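Local coordinates for putative Lipoprotein (Shewanella oneidensis, PDB 3U24) that is of unknown function but binds zinc and, as a DUF885 member of the peptidase MA clan, is possibly related to zinc-dependent peptidases, at residues N30-D35 with L68-A73; P41-Y46 with S430-G435; A76-F81 with L96-L101; D35-S40 with L45-H50. All blocks are in the same frame, centred on the assembly; numbering follows the deposited sequence.

Contact 1 (N30-D35 with L68-A73). With ZN (zinc ion), chain H.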
loop_
_atom_site.group_PDB
_atom_site.type_symbol
_atom_site.label_atom_id
_atom_site.label_comp_id
_atom_site.label_asym_id
_atom_site.label_seq_id
_atom_site.Cartn_x
_atom_site.Cartn_y
_atom_site.Cartn_z
ATOM N N ASN A 30 14.415 10.293 18.301
ATOM C CA ASN A 30 14.422 11.580 17.617
ATOM C C ASN A 30 15.774 11.868 16.880
ATOM O O ASN A 30 15.757 12.359 15.735
ATOM C CB ASN A 30 13.955 12.729 18.537
ATOM C CG ASN A 30 12.418 12.725 18.741
ATOM O OD1 ASN A 30 11.637 12.462 17.805
ATOM N ND2 ASN A 30 11.979 12.977 19.974
ATOM N N ALA A 31 16.906 11.500 17.490
ATOM C CA ALA A 31 18.195 11.668 16.817
ATOM C C ALA A 31 18.315 10.738 15.613
ATOM O O ALA A 31 18.925 11.084 14.619
ATOM C CB ALA A 31 19.347 11.427 17.779
ATOM N N PHE A 32 17.729 9.559 15.696
ATOM C CA PHE A 32 17.769 8.642 14.591
ATOM C C PHE A 32 17.052 9.226 13.355
ATOM O O PHE A 32 17.555 9.192 12.243
ATOM C CB PHE A 32 17.113 7.311 14.977
ATOM C CG PHE A 32 16.913 6.403 13.815
ATOM C CD1 PHE A 32 17.954 5.698 13.319
ATOM C CD2 PHE A 32 15.699 6.314 13.198
ATOM C CE1 PHE A 32 17.810 4.878 12.229
ATOM C CE2 PHE A 32 15.527 5.502 12.104
ATOM C CZ PHE A 32 16.596 4.791 11.617
ATOM N N ILE A 33 15.839 9.704 13.549
ATOM C CA ILE A 33 15.077 10.338 12.480
ATOM C C ILE A 33 15.847 11.550 11.952
ATOM O O ILE A 33 15.999 11.709 10.741
ATOM C CB ILE A 33 13.650 10.724 12.955
ATOM C CG1 ILE A 33 12.826 9.446 13.258
ATOM C CG2 ILE A 33 12.935 11.637 11.950
ATOM C CD1 ILE A 33 12.876 8.440 12.128
ATOM N N ASP A 34 16.380 12.388 12.834
ATOM C CA ASP A 34 17.225 13.462 12.343
ATOM C C ASP A 34 18.385 12.983 11.459
ATOM O O ASP A 34 18.627 13.568 10.402
ATOM C CB ASP A 34 17.733 14.306 13.477
ATOM C CG ASP A 34 16.634 15.172 14.091
ATOM O OD1 ASP A 34 15.563 15.341 13.445
ATOM O OD2 ASP A 34 16.858 15.681 15.217
ATOM N N ASP A 35 19.051 11.901 11.855
ATOM C CA ASP A 35 20.133 11.384 11.075
ATOM C C ASP A 35 19.649 10.775 9.787
ATOM O O ASP A 35 20.339 10.868 8.798
ATOM C CB ASP A 35 20.921 10.331 11.851
ATOM C CG ASP A 35 21.686 10.933 13.006
ATOM O OD1 ASP A 35 21.859 12.164 12.974
ATOM O OD2 ASP A 35 22.102 10.197 13.947
ATOM N N LEU A 68 25.364 2.339 4.080
ATOM C CA LEU A 68 25.816 1.229 4.908
ATOM C C LEU A 68 26.560 1.696 6.166
ATOM O O LEU A 68 26.445 1.044 7.202
ATOM C CB LEU A 68 26.679 0.238 4.132
ATOM C CG LEU A 68 26.041 -0.569 3.014
ATOM C CD1 LEU A 68 27.138 -1.312 2.226
ATOM C CD2 LEU A 68 24.988 -1.509 3.566
ATOM N N ALA A 69 27.315 2.803 6.089
ATOM C CA ALA A 69 27.965 3.361 7.290
ATOM C C ALA A 69 26.885 3.881 8.277
ATOM O O ALA A 69 27.061 3.819 9.487
ATOM C CB ALA A 69 28.938 4.502 6.918
ATOM N N PHE A 70 25.778 4.396 7.759
ATOM C CA PHE A 70 24.696 4.843 8.623
ATOM C C PHE A 70 24.027 3.650 9.302
ATOM O O PHE A 70 23.765 3.722 10.484
ATOM C CB PHE A 70 23.709 5.686 7.830
ATOM C CG PHE A 70 22.413 5.977 8.519
ATOM C CD1 PHE A 70 21.335 5.113 8.382
ATOM C CD2 PHE A 70 22.247 7.143 9.241
ATOM C CE1 PHE A 70 20.132 5.377 8.980
ATOM C CE2 PHE A 70 21.017 7.431 9.801
ATOM C CZ PHE A 70 19.969 6.539 9.688
ATOM N N VAL A 71 23.757 2.575 8.554
ATOM C CA VAL A 71 23.174 1.372 9.124
ATOM C C VAL A 71 24.063 0.875 10.275
ATOM O O VAL A 71 23.597 0.661 11.390
ATOM C CB VAL A 71 22.973 0.266 8.050
ATOM C CG1 VAL A 71 22.678 -1.066 8.701
ATOM C CG2 VAL A 71 21.857 0.666 7.074
ATOM N N LYS A 72 25.347 0.702 10.001
ATOM C CA LYS A 72 26.296 0.247 11.022
ATOM C C LYS A 72 26.321 1.129 12.267
ATOM O O LYS A 72 26.294 0.598 13.367
ATOM C CB LYS A 72 27.712 0.088 10.445
ATOM N N ALA A 73 26.368 2.452 12.123
ATOM C CA ALA A 73 26.454 3.326 13.294
ATOM C C ALA A 73 25.130 3.342 14.077
ATOM O O ALA A 73 25.148 3.424 15.319
ATOM C CB ALA A 73 26.849 4.767 12.912
HETATM ZN ZN ZN H . 23.121 13.440 14.399
HETATM O O HOH W 1 21.206 13.217 15.718
HETATM O O HOH W 2 23.792 11.752 16.190
#

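Contact 2 (P41-Y46 with S430-G435)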
loop_
_atom_site.group_PDB
_atom_site.type_symbol
_atom_site.label_atom_id
_atom_site.label_comp_id
_atom_site.label_asym_id
_atom_site.label_seq_id
_atom_site.Cartn_x
_atom_site.Cartn_y
_atom_site.Cartn_z
ATOM N N PRO A 41 17.639 13.539 2.405
ATOM C CA PRO A 41 16.618 14.577 2.499
ATOM C C PRO A 41 15.427 14.393 1.565
ATOM O O PRO A 41 14.389 14.995 1.804
ATOM C CB PRO A 41 17.393 15.885 2.201
ATOM C CG PRO A 41 18.707 15.435 1.621
ATOM C CD PRO A 41 18.980 14.087 2.233
ATOM N N THR A 42 15.543 13.591 0.520
ATOM C CA THR A 42 14.372 13.284 -0.317
ATOM C C THR A 42 13.343 12.413 0.439
ATOM O O THR A 42 12.123 12.666 0.405
ATOM C CB THR A 42 14.800 12.639 -1.630
ATOM O OG1 THR A 42 15.635 13.579 -2.307
ATOM C CG2 THR A 42 13.590 12.250 -2.528
ATOM N N TRP A 43 13.831 11.424 1.173
ATOM C CA TRP A 43 12.960 10.650 2.040
ATOM C C TRP A 43 12.252 11.567 3.024
ATOM O O TRP A 43 11.043 11.437 3.284
ATOM C CB TRP A 43 13.800 9.643 2.763
ATOM C CG TRP A 43 13.068 8.446 3.317
ATOM C CD1 TRP A 43 11.701 8.298 3.621
ATOM C CD2 TRP A 43 13.693 7.185 3.731
ATOM N NE1 TRP A 43 11.446 7.039 4.153
ATOM C CE2 TRP A 43 12.614 6.327 4.246
ATOM C CE3 TRP A 43 14.995 6.703 3.730
ATOM C CZ2 TRP A 43 12.866 5.047 4.711
ATOM C CZ3 TRP A 43 15.228 5.404 4.191
ATOM C CH2 TRP A 43 14.186 4.601 4.672
ATOM N N ALA A 44 12.984 12.538 3.554
ATOM C CA ALA A 44 12.387 13.500 4.462
ATOM C C ALA A 44 11.249 14.271 3.744
ATOM O O ALA A 44 10.137 14.427 4.270
ATOM C CB ALA A 44 13.440 14.466 4.976
ATOM N N LEU A 45 11.567 14.763 2.551
ATOM C CA LEU A 45 10.630 15.482 1.708
ATOM C C LEU A 45 9.355 14.667 1.489
ATOM O O LEU A 45 8.292 15.164 1.720
ATOM C CB LEU A 45 11.295 15.792 0.336
ATOM C CG LEU A 45 10.459 16.380 -0.798
ATOM C CD1 LEU A 45 9.788 17.686 -0.359
ATOM C CD2 LEU A 45 11.358 16.557 -2.047
ATOM N N TYR A 46 9.487 13.415 1.092
ATOM C CA TYR A 46 8.332 12.572 0.921
ATOM C C TYR A 46 7.584 12.357 2.210
ATOM O O TYR A 46 6.383 12.167 2.164
ATOM C CB TYR A 46 8.706 11.226 0.343
ATOM C CG TYR A 46 8.827 11.197 -1.170
ATOM C CD1 TYR A 46 10.008 11.533 -1.801
ATOM C CD2 TYR A 46 7.754 10.812 -1.981
ATOM C CE1 TYR A 46 10.144 11.476 -3.180
ATOM C CE2 TYR A 46 7.889 10.767 -3.390
ATOM C CZ TYR A 46 9.105 11.097 -3.960
ATOM O OH TYR A 46 9.298 11.076 -5.317
ATOM N N SER A 430 4.470 6.292 12.786
ATOM C CA SER A 430 3.808 7.045 11.729
ATOM C C SER A 430 4.594 6.923 10.425
ATOM O O SER A 430 4.014 6.708 9.406
ATOM C CB SER A 430 3.621 8.512 12.122
ATOM O OG SER A 430 2.711 8.607 13.199
ATOM N N LEU A 431 5.923 6.968 10.488
ATOM C CA LEU A 431 6.755 6.851 9.297
ATOM C C LEU A 431 6.944 5.430 8.805
ATOM O O LEU A 431 6.995 5.194 7.603
ATOM C CB LEU A 431 8.125 7.464 9.568
ATOM C CG LEU A 431 8.168 8.948 9.929
ATOM C CD1 LEU A 431 9.572 9.374 10.398
ATOM C CD2 LEU A 431 7.713 9.799 8.759
ATOM N N PHE A 432 7.083 4.465 9.705
ATOM C CA PHE A 432 7.540 3.140 9.292
ATOM C C PHE A 432 6.675 2.037 9.782
ATOM O O PHE A 432 7.161 0.938 9.990
ATOM C CB PHE A 432 8.949 2.864 9.791
ATOM C CG PHE A 432 9.899 3.932 9.453
ATOM C CD1 PHE A 432 10.149 4.235 8.144
ATOM C CD2 PHE A 432 10.521 4.642 10.425
ATOM C CE1 PHE A 432 11.011 5.252 7.813
ATOM C CE2 PHE A 432 11.397 5.659 10.115
ATOM C CZ PHE A 432 11.619 5.988 8.804
ATOM N N GLY A 433 5.385 2.309 9.888
ATOM C CA GLY A 433 4.431 1.340 10.420
ATOM C C GLY A 433 4.133 0.220 9.453
ATOM O O GLY A 433 4.496 0.292 8.310
ATOM N N ASN A 434 3.444 -0.804 9.924
ATOM C CA ASN A 434 3.309 -2.058 9.174
ATOM C C ASN A 434 2.044 -2.079 8.375
ATOM O O ASN A 434 0.974 -2.062 8.926
ATOM C CB ASN A 434 3.353 -3.219 10.182
ATOM C CG ASN A 434 3.335 -4.564 9.543
ATOM O OD1 ASN A 434 2.295 -5.218 9.497
ATOM N ND2 ASN A 434 4.481 -5.008 9.067
ATOM N N GLY A 435 2.178 -2.114 7.058
ATOM C CA GLY A 435 1.054 -2.149 6.140
ATOM C C GLY A 435 0.214 -3.409 6.285
ATOM O O GLY A 435 -1.015 -3.367 6.158
HETATM O O HOH W 3 8.847 6.208 5.048
#

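Contact 3 (A76-F81 with L96-L101)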
loop_
_atom_site.group_PDB
_atom_site.type_symbol
_atom_site.label_atom_id
_atom_site.label_comp_id
_atom_site.label_asym_id
_atom_site.label_seq_id
_atom_site.Cartn_x
_atom_site.Cartn_y
_atom_site.Cartn_z
ATOM N N ALA A 76 24.663 0.162 16.026
ATOM C CA ALA A 76 25.510 0.069 17.235
ATOM C C ALA A 76 24.929 0.944 18.365
ATOM O O ALA A 76 25.001 0.560 19.522
ATOM C CB ALA A 76 26.978 0.406 16.958
ATOM N N LYS A 77 24.298 2.065 18.016
ATOM C CA LYS A 77 23.582 2.881 18.995
ATOM C C LYS A 77 22.348 2.148 19.554
ATOM O O LYS A 77 22.087 2.190 20.764
ATOM C CB LYS A 77 23.142 4.203 18.381
ATOM C CG LYS A 77 24.276 5.182 18.140
ATOM C CD LYS A 77 23.771 6.421 17.394
ATOM C CE LYS A 77 24.812 7.542 17.362
ATOM N NZ LYS A 77 24.319 8.694 16.555
ATOM N N LEU A 78 21.621 1.445 18.685
ATOM C CA LEU A 78 20.492 0.646 19.120
ATOM C C LEU A 78 20.888 -0.368 20.154
ATOM O O LEU A 78 20.173 -0.546 21.140
ATOM C CB LEU A 78 19.856 -0.162 17.991
ATOM C CG LEU A 78 18.555 0.226 17.361
ATOM C CD1 LEU A 78 18.021 -0.939 16.476
ATOM C CD2 LEU A 78 17.556 0.673 18.404
ATOM N N LYS A 79 21.969 -1.087 19.876
ATOM C CA LYS A 79 22.412 -2.192 20.741
ATOM C C LYS A 79 22.835 -1.736 22.133
ATOM O O LYS A 79 22.945 -2.540 23.024
ATOM C CB LYS A 79 23.561 -3.003 20.096
ATOM C CG LYS A 79 23.110 -4.175 19.226
ATOM C CD LYS A 79 24.284 -4.806 18.443
ATOM C CE LYS A 79 24.280 -4.403 16.952
ATOM N NZ LYS A 79 25.634 -4.135 16.357
ATOM N N GLN A 80 23.076 -0.455 22.321
ATOM C CA GLN A 80 23.285 0.099 23.652
ATOM C C GLN A 80 22.065 0.071 24.578
ATOM O O GLN A 80 22.218 0.266 25.759
ATOM C CB GLN A 80 23.768 1.550 23.551
ATOM C CG GLN A 80 25.239 1.720 23.850
ATOM C CD GLN A 80 25.957 2.435 22.741
ATOM O OE1 GLN A 80 25.816 3.656 22.559
ATOM N NE2 GLN A 80 26.727 1.673 21.971
ATOM N N PHE A 81 20.866 -0.130 24.062
ATOM C CA PHE A 81 19.678 -0.090 24.915
ATOM C C PHE A 81 19.283 -1.493 25.280
ATOM O O PHE A 81 19.082 -2.327 24.381
ATOM C CB PHE A 81 18.500 0.599 24.203
ATOM C CG PHE A 81 18.707 2.062 24.035
ATOM C CD1 PHE A 81 18.484 2.927 25.096
ATOM C CD2 PHE A 81 19.179 2.577 22.849
ATOM C CE1 PHE A 81 18.727 4.278 24.966
ATOM C CE2 PHE A 81 19.415 3.934 22.707
ATOM C CZ PHE A 81 19.178 4.791 23.768
ATOM N N LEU A 96 10.869 -1.688 14.917
ATOM C CA LEU A 96 10.667 -1.075 13.633
ATOM C C LEU A 96 11.973 -0.461 13.121
ATOM O O LEU A 96 12.301 -0.643 11.962
ATOM C CB LEU A 96 9.580 -0.026 13.718
ATOM C CG LEU A 96 8.141 -0.519 13.915
ATOM C CD1 LEU A 96 7.247 0.745 14.007
ATOM C CD2 LEU A 96 7.662 -1.501 12.823
ATOM N N ILE A 97 12.732 0.221 13.977
ATOM C CA ILE A 97 14.012 0.743 13.582
ATOM C C ILE A 97 15.009 -0.368 13.205
ATOM O O ILE A 97 15.661 -0.308 12.143
ATOM C CB ILE A 97 14.606 1.684 14.667
ATOM C CG1 ILE A 97 13.796 2.996 14.731
ATOM C CG2 ILE A 97 16.057 1.983 14.387
ATOM C CD1 ILE A 97 14.082 3.837 15.978
ATOM N N ASP A 98 15.134 -1.390 14.049
ATOM C CA ASP A 98 16.057 -2.486 13.778
ATOM C C ASP A 98 15.783 -3.149 12.406
ATOM O O ASP A 98 16.689 -3.333 11.584
ATOM C CB ASP A 98 15.928 -3.519 14.866
ATOM C CG ASP A 98 17.116 -4.440 14.954
ATOM O OD1 ASP A 98 18.244 -4.050 14.623
ATOM O OD2 ASP A 98 16.927 -5.566 15.402
ATOM N N ASN A 99 14.527 -3.497 12.183
ATOM C CA ASN A 99 14.089 -4.071 10.947
ATOM C C ASN A 99 14.303 -3.141 9.729
ATOM O O ASN A 99 14.739 -3.594 8.687
ATOM C CB ASN A 99 12.594 -4.444 11.025
ATOM C CG ASN A 99 12.145 -5.221 9.802
ATOM O OD1 ASN A 99 12.600 -6.330 9.586
ATOM N ND2 ASN A 99 11.307 -4.622 8.981
ATOM N N LEU A 100 13.965 -1.860 9.853
ATOM C CA LEU A 100 14.227 -0.925 8.777
ATOM C C LEU A 100 15.732 -0.909 8.441
ATOM O O LEU A 100 16.126 -0.978 7.262
ATOM C CB LEU A 100 13.766 0.480 9.158
ATOM C CG LEU A 100 14.083 1.601 8.169
ATOM C CD1 LEU A 100 13.193 1.430 6.945
ATOM C CD2 LEU A 100 13.894 2.938 8.876
ATOM N N LEU A 101 16.569 -0.833 9.471
ATOM C CA LEU A 101 18.008 -0.845 9.259
ATOM C C LEU A 101 18.471 -2.137 8.545
ATOM O O LEU A 101 19.218 -2.081 7.555
ATOM C CB LEU A 101 18.791 -0.575 10.573
ATOM C CG LEU A 101 18.670 0.845 11.190
ATOM C CD1 LEU A 101 19.344 0.950 12.570
ATOM C CD2 LEU A 101 19.194 1.928 10.248
#

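Contact 4 (D35-S40 with L45-H50). With ZN (zinc ion), chain H; ZN (zinc ion), chain B; EDO (1,2-ethanediol), chain X.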
loop_
_atom_site.group_PDB
_atom_site.type_symbol
_atom_site.label_atom_id
_atom_site.label_comp_id
_atom_site.label_asym_id
_atom_site.label_seq_id
_atom_site.Cartn_x
_atom_site.Cartn_y
_atom_site.Cartn_z
ATOM N N ASP A 35 19.051 11.901 11.855
ATOM C CA ASP A 35 20.133 11.384 11.075
ATOM C C ASP A 35 19.649 10.775 9.787
ATOM O O ASP A 35 20.339 10.868 8.798
ATOM C CB ASP A 35 20.921 10.331 11.851
ATOM C CG ASP A 35 21.686 10.933 13.006
ATOM O OD1 ASP A 35 21.859 12.164 12.974
ATOM O OD2 ASP A 35 22.102 10.197 13.947
ATOM N N LEU A 36 18.477 10.151 9.796
ATOM C CA LEU A 36 17.944 9.557 8.585
ATOM C C LEU A 36 17.695 10.655 7.579
ATOM O O LEU A 36 18.027 10.488 6.437
ATOM C CB LEU A 36 16.670 8.754 8.841
ATOM C CG LEU A 36 16.127 7.954 7.669
ATOM C CD1 LEU A 36 17.129 6.927 7.180
ATOM C CD2 LEU A 36 14.766 7.344 8.038
ATOM N N TRP A 37 17.165 11.787 8.020
ATOM C CA TRP A 37 16.884 12.881 7.118
ATOM C C TRP A 37 18.112 13.606 6.583
ATOM O O TRP A 37 18.084 14.124 5.452
ATOM C CB TRP A 37 15.962 13.883 7.759
ATOM C CG TRP A 37 14.582 13.406 8.127
ATOM C CD1 TRP A 37 13.737 14.023 9.018
ATOM C CD2 TRP A 37 13.839 12.239 7.636
ATOM N NE1 TRP A 37 12.557 13.361 9.091
ATOM C CE2 TRP A 37 12.552 12.283 8.296
ATOM C CE3 TRP A 37 14.094 11.210 6.734
ATOM C CZ2 TRP A 37 11.583 11.318 8.092
ATOM C CZ3 TRP A 37 13.095 10.237 6.517
ATOM C CH2 TRP A 37 11.873 10.296 7.185
ATOM N N GLN A 38 19.180 13.619 7.355
ATOM C CA GLN A 38 20.474 14.136 6.917
ATOM C C GLN A 38 21.089 13.243 5.851
ATOM O O GLN A 38 21.717 13.742 4.952
ATOM C CB GLN A 38 21.409 14.265 8.132
ATOM C CG GLN A 38 22.873 14.558 7.846
ATOM C CD GLN A 38 23.664 14.857 9.145
ATOM O OE1 GLN A 38 24.278 13.951 9.748
ATOM N NE2 GLN A 38 23.610 16.124 9.606
ATOM N N LEU A 39 20.914 11.923 5.969
ATOM C CA LEU A 39 21.362 10.974 4.955
ATOM C C LEU A 39 20.524 11.057 3.702
ATOM O O LEU A 39 21.049 10.942 2.599
ATOM C CB LEU A 39 21.285 9.538 5.477
ATOM C CG LEU A 39 21.470 8.412 4.466
ATOM C CD1 LEU A 39 22.940 8.288 4.089
ATOM C CD2 LEU A 39 20.911 7.114 5.009
ATOM N N SER A 40 19.217 11.221 3.860
ATOM C CA SER A 40 18.304 11.238 2.709
ATOM C C SER A 40 17.264 12.352 2.806
ATOM O O SER A 40 16.129 12.181 3.256
ATOM C CB SER A 40 17.623 9.898 2.620
ATOM O OG SER A 40 16.668 9.955 1.608
ATOM N N LEU A 45 11.567 14.763 2.551
ATOM C CA LEU A 45 10.630 15.482 1.708
ATOM C C LEU A 45 9.355 14.667 1.489
ATOM O O LEU A 45 8.292 15.164 1.720
ATOM C CB LEU A 45 11.295 15.792 0.336
ATOM C CG LEU A 45 10.459 16.380 -0.798
ATOM C CD1 LEU A 45 9.788 17.686 -0.359
ATOM C CD2 LEU A 45 11.358 16.557 -2.047
ATOM N N TYR A 46 9.487 13.415 1.092
ATOM C CA TYR A 46 8.332 12.572 0.921
ATOM C C TYR A 46 7.584 12.357 2.210
ATOM O O TYR A 46 6.383 12.167 2.164
ATOM C CB TYR A 46 8.706 11.226 0.343
ATOM C CG TYR A 46 8.827 11.197 -1.170
ATOM C CD1 TYR A 46 10.008 11.533 -1.801
ATOM C CD2 TYR A 46 7.754 10.812 -1.981
ATOM C CE1 TYR A 46 10.144 11.476 -3.180
ATOM C CE2 TYR A 46 7.889 10.767 -3.390
ATOM C CZ TYR A 46 9.105 11.097 -3.960
ATOM O OH TYR A 46 9.298 11.076 -5.317
ATOM N N SER A 47 8.268 12.422 3.361
ATOM C CA SER A 47 7.601 12.245 4.653
ATOM C C SER A 47 6.953 13.531 5.146
ATOM O O SER A 47 6.215 13.542 6.135
ATOM C CB SER A 47 8.602 11.730 5.677
ATOM O OG SER A 47 9.136 10.497 5.206
ATOM N N GLY A 48 7.234 14.633 4.460
ATOM C CA GLY A 48 6.576 15.888 4.769
ATOM C C GLY A 48 7.478 16.811 5.541
ATOM O O GLY A 48 7.006 17.823 6.077
ATOM N N LYS A 49 8.772 16.505 5.616
ATOM C CA LYS A 49 9.695 17.421 6.280
ATOM C C LYS A 49 10.767 17.895 5.302
ATOM O O LYS A 49 11.554 17.101 4.754
ATOM C CB LYS A 49 10.337 16.784 7.519
ATOM C CG LYS A 49 10.884 17.826 8.489
ATOM C CD LYS A 49 11.729 17.240 9.597
ATOM C CE LYS A 49 12.433 18.339 10.394
ATOM N NZ LYS A 49 11.494 19.410 10.811
ATOM N N HIS A 50 10.806 19.210 5.124
ATOM C CA HIS A 50 11.624 19.871 4.106
ATOM C C HIS A 50 12.951 20.236 4.681
ATOM O O HIS A 50 13.189 21.382 4.955
ATOM C CB HIS A 50 10.887 21.126 3.575
ATOM C CG HIS A 50 9.606 20.787 2.864
ATOM N ND1 HIS A 50 9.538 20.634 1.531
ATOM C CD2 HIS A 50 8.346 20.456 3.360
ATOM C CE1 HIS A 50 8.296 20.245 1.182
ATOM N NE2 HIS A 50 7.573 20.127 2.296
HETATM ZN ZN ZN H . 23.121 13.440 14.399
HETATM ZN ZN ZN B . 5.439 19.722 2.390
HETATM C C1 EDO X . 21.885 17.358 3.309
HETATM O O1 EDO X . 22.896 16.352 3.303
HETATM C C2 EDO X . 21.007 17.158 4.529
HETATM O O2 EDO X . 20.933 18.406 5.233
HETATM O O HOH W 2 23.792 11.752 16.190
HETATM O O HOH W 4 5.725 18.065 1.410
HETATM O O HOH W 5 4.731 20.394 4.652
HETATM O O HOH W 6 5.540 21.834 3.217
HETATM O O HOH W 1 21.206 13.217 15.718
#

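Contact 1 (N30-D35 with L68-A73)
Phe70 of helix 61-79 reaches over to Phe32 and Asp35, which lie one turn apart on helix 25-39, in a helix-helix packing of this largely alpha-helical DUF885 fold. The closest backbones are those of Asp35 and Phe70, with CA atoms 8.3 Å apart, and the contact buries 136 Å² in all. Phe70 supplies more than half of that surface. With its CG anti to the backbone N (chi1 168°), the ring reaches out from its helix, CZ and CE1 meeting Phe32 and CE2 meeting Asp35. Its CZ lies 3.7 Å from CE1 of Phe32. The ring planes are inclined at 38° with centroids 5.8 Å apart, an oblique aromatic pair that is neither a parallel stack nor a T. Leu101 of helix 88-111 touches both rings, which places them where three helices meet. Asp35 offers Phe70 its methylene and backbone carbonyl carbon and turns its carboxylate elsewhere: OD2 is hydrogen-bonded by Gln74 NE2 and by a zinc-bound water, while OD1 binds the zinc ion itself at 2.3 Å. On the apolar side, Asp35 CB sits in the plane of the Phe70 ring, at its edge, 3.6 Å from CE2.

Contact 2 (P41-Y46 with S430-G435)
This is a small aromatic contact near the protein surface, where the short helix 41-47 close to the N-terminus meets helix 427-432, almost 400 residues further along the chain. It buries 70 Å², shared almost evenly between Trp43 and Phe432. One phenyl carbon does the touching: Phe432 CE1 lies 3.6 Å from Trp43 CZ2, on the benzo part of the indole. The planes are nearly perpendicular, at 82°, yet the approach is slanted, with 5.9 Å between the centroids of the phenyl and the six-membered indole ring, so the pair does not qualify as edge-to-face. Trp43 reaches this position because its CG stands anti to the backbone N (chi1 -159°), which brings the benzo end nearer to Phe432. The Phe432 ring is also backed by its neighbour in sequence, Leu431, whose CB lies 3.6 Å above the centre of one face. Leu100 of helix 88-111 touches both aromatic rings, and Leu36 of helix 25-39 adds to the packing on Phe432. The polar edge of the indole is served by water: Trp43 NE1 donates to a water at 2.9 Å, which in turn gives a weak bond to Leu431 O. The chemistry is therefore divided: the distant segments are joined by apolar packing of the rings and by one water bridge whose second bond is weak.

Contact 3 (A76-F81 with L96-L101)
Between segments 76-81 and 96-101 the nearest CA atoms are those of Leu78 and Asp98, 7.6 Å apart, near enough for one leucine to span the gap. Leu78 contributes 77 of the 129 Å² buried, and its CD1 methyl makes the close contacts. That methyl settles against the backbone and the base of Asp98, 3.7 Å from both CA and CB, and lies 3.6 Å from the carboxylate oxygen OD1, a van der Waals contact without polar character. The same methyl also meets CG2 of Ile97, the branch anti to the backbone N, at 4.1 Å. Helices 61-79 and 88-111, consecutive in the chain and roughly antiparallel, are joined by a short loop and pack here as an alpha-helical hairpin. Phe28 of helix 25-39 also touches Leu78, while Phe32 of the same helix touches Ile97, so a third helix packs against the pair. Asp98 has CG anti to its own N (chi1 -161°), a setting that lays the carboxylate alongside the leucine methyl, with Leu78 CD1 3.9 Å from Asp98 CG.

Contact 4 (D35-S40 with L45-H50)
Two consecutive helices, 25-39 and 41-47, are joined at Ser40, and the chain leaves the second through a Schellman motif that leads to a zinc ligand. Ser40 serves as N-cap of the second helix with its OG bonded to Trp43 N. At the far end, Gly48 takes a positive phi of 103°, and its N bonds back to Leu45 O. This reversal brings Lys49 round to the indole of Trp37, the residue of helix 25-39 that carries its half of the contact. Trp37 has CG beside the backbone N and anti to the carbonyl carbon (chi1 -63°), which projects the ring toward the second segment. Its benzo end meets Ser47, with CH2 3.4 Å from OG, although the hydroxyl is engaged with Trp43 O in its own helix. At the pyrrole end, Lys49 CD lies 3.8 Å from Trp37 CD1. The side chains of Trp37 and Lys49 cross at about a right angle, and relative to the ring plane both Ser47 OG and Lys49 CD come in obliquely. Trp37 NE1 is hydrogen-bonded to Tyr369 OH, which satisfies the indole N-H and probably restrains the ring's rotation, and Trp43 meets Trp37 with the ring planes at about 55°. Beyond Lys49, His50 turns away from this contact to a zinc site completed by Glu133 and three waters. His50 ND1 is hydrogen-bonded to Asp53 OD2, which orients the imidazole while NE2 binds the zinc ion at 2.2 Å.

All four contacts lie on the same side of the chain's centre, with centres 8 to 18 Å apart. Helix 25-39 serves contacts 1 and 4, helix 41-47 contacts 2 and 4, and helix 61-79 contacts 1 and 3. Along the chain, contact 4 is nested inside the loop closed by contact 1, and contact 3 follows contact 1. Contact 2 differs: its second segment comes from residues 430-435, so it joins this N-terminal group of helices to a much later part of the chain. Direct packing links neighbouring contacts, as where Ile33 CD1 meets Phe432 CE2 at 3.7 Å. The outcome is one continuous helical assembly with zinc ions bound at Asp35 and His50.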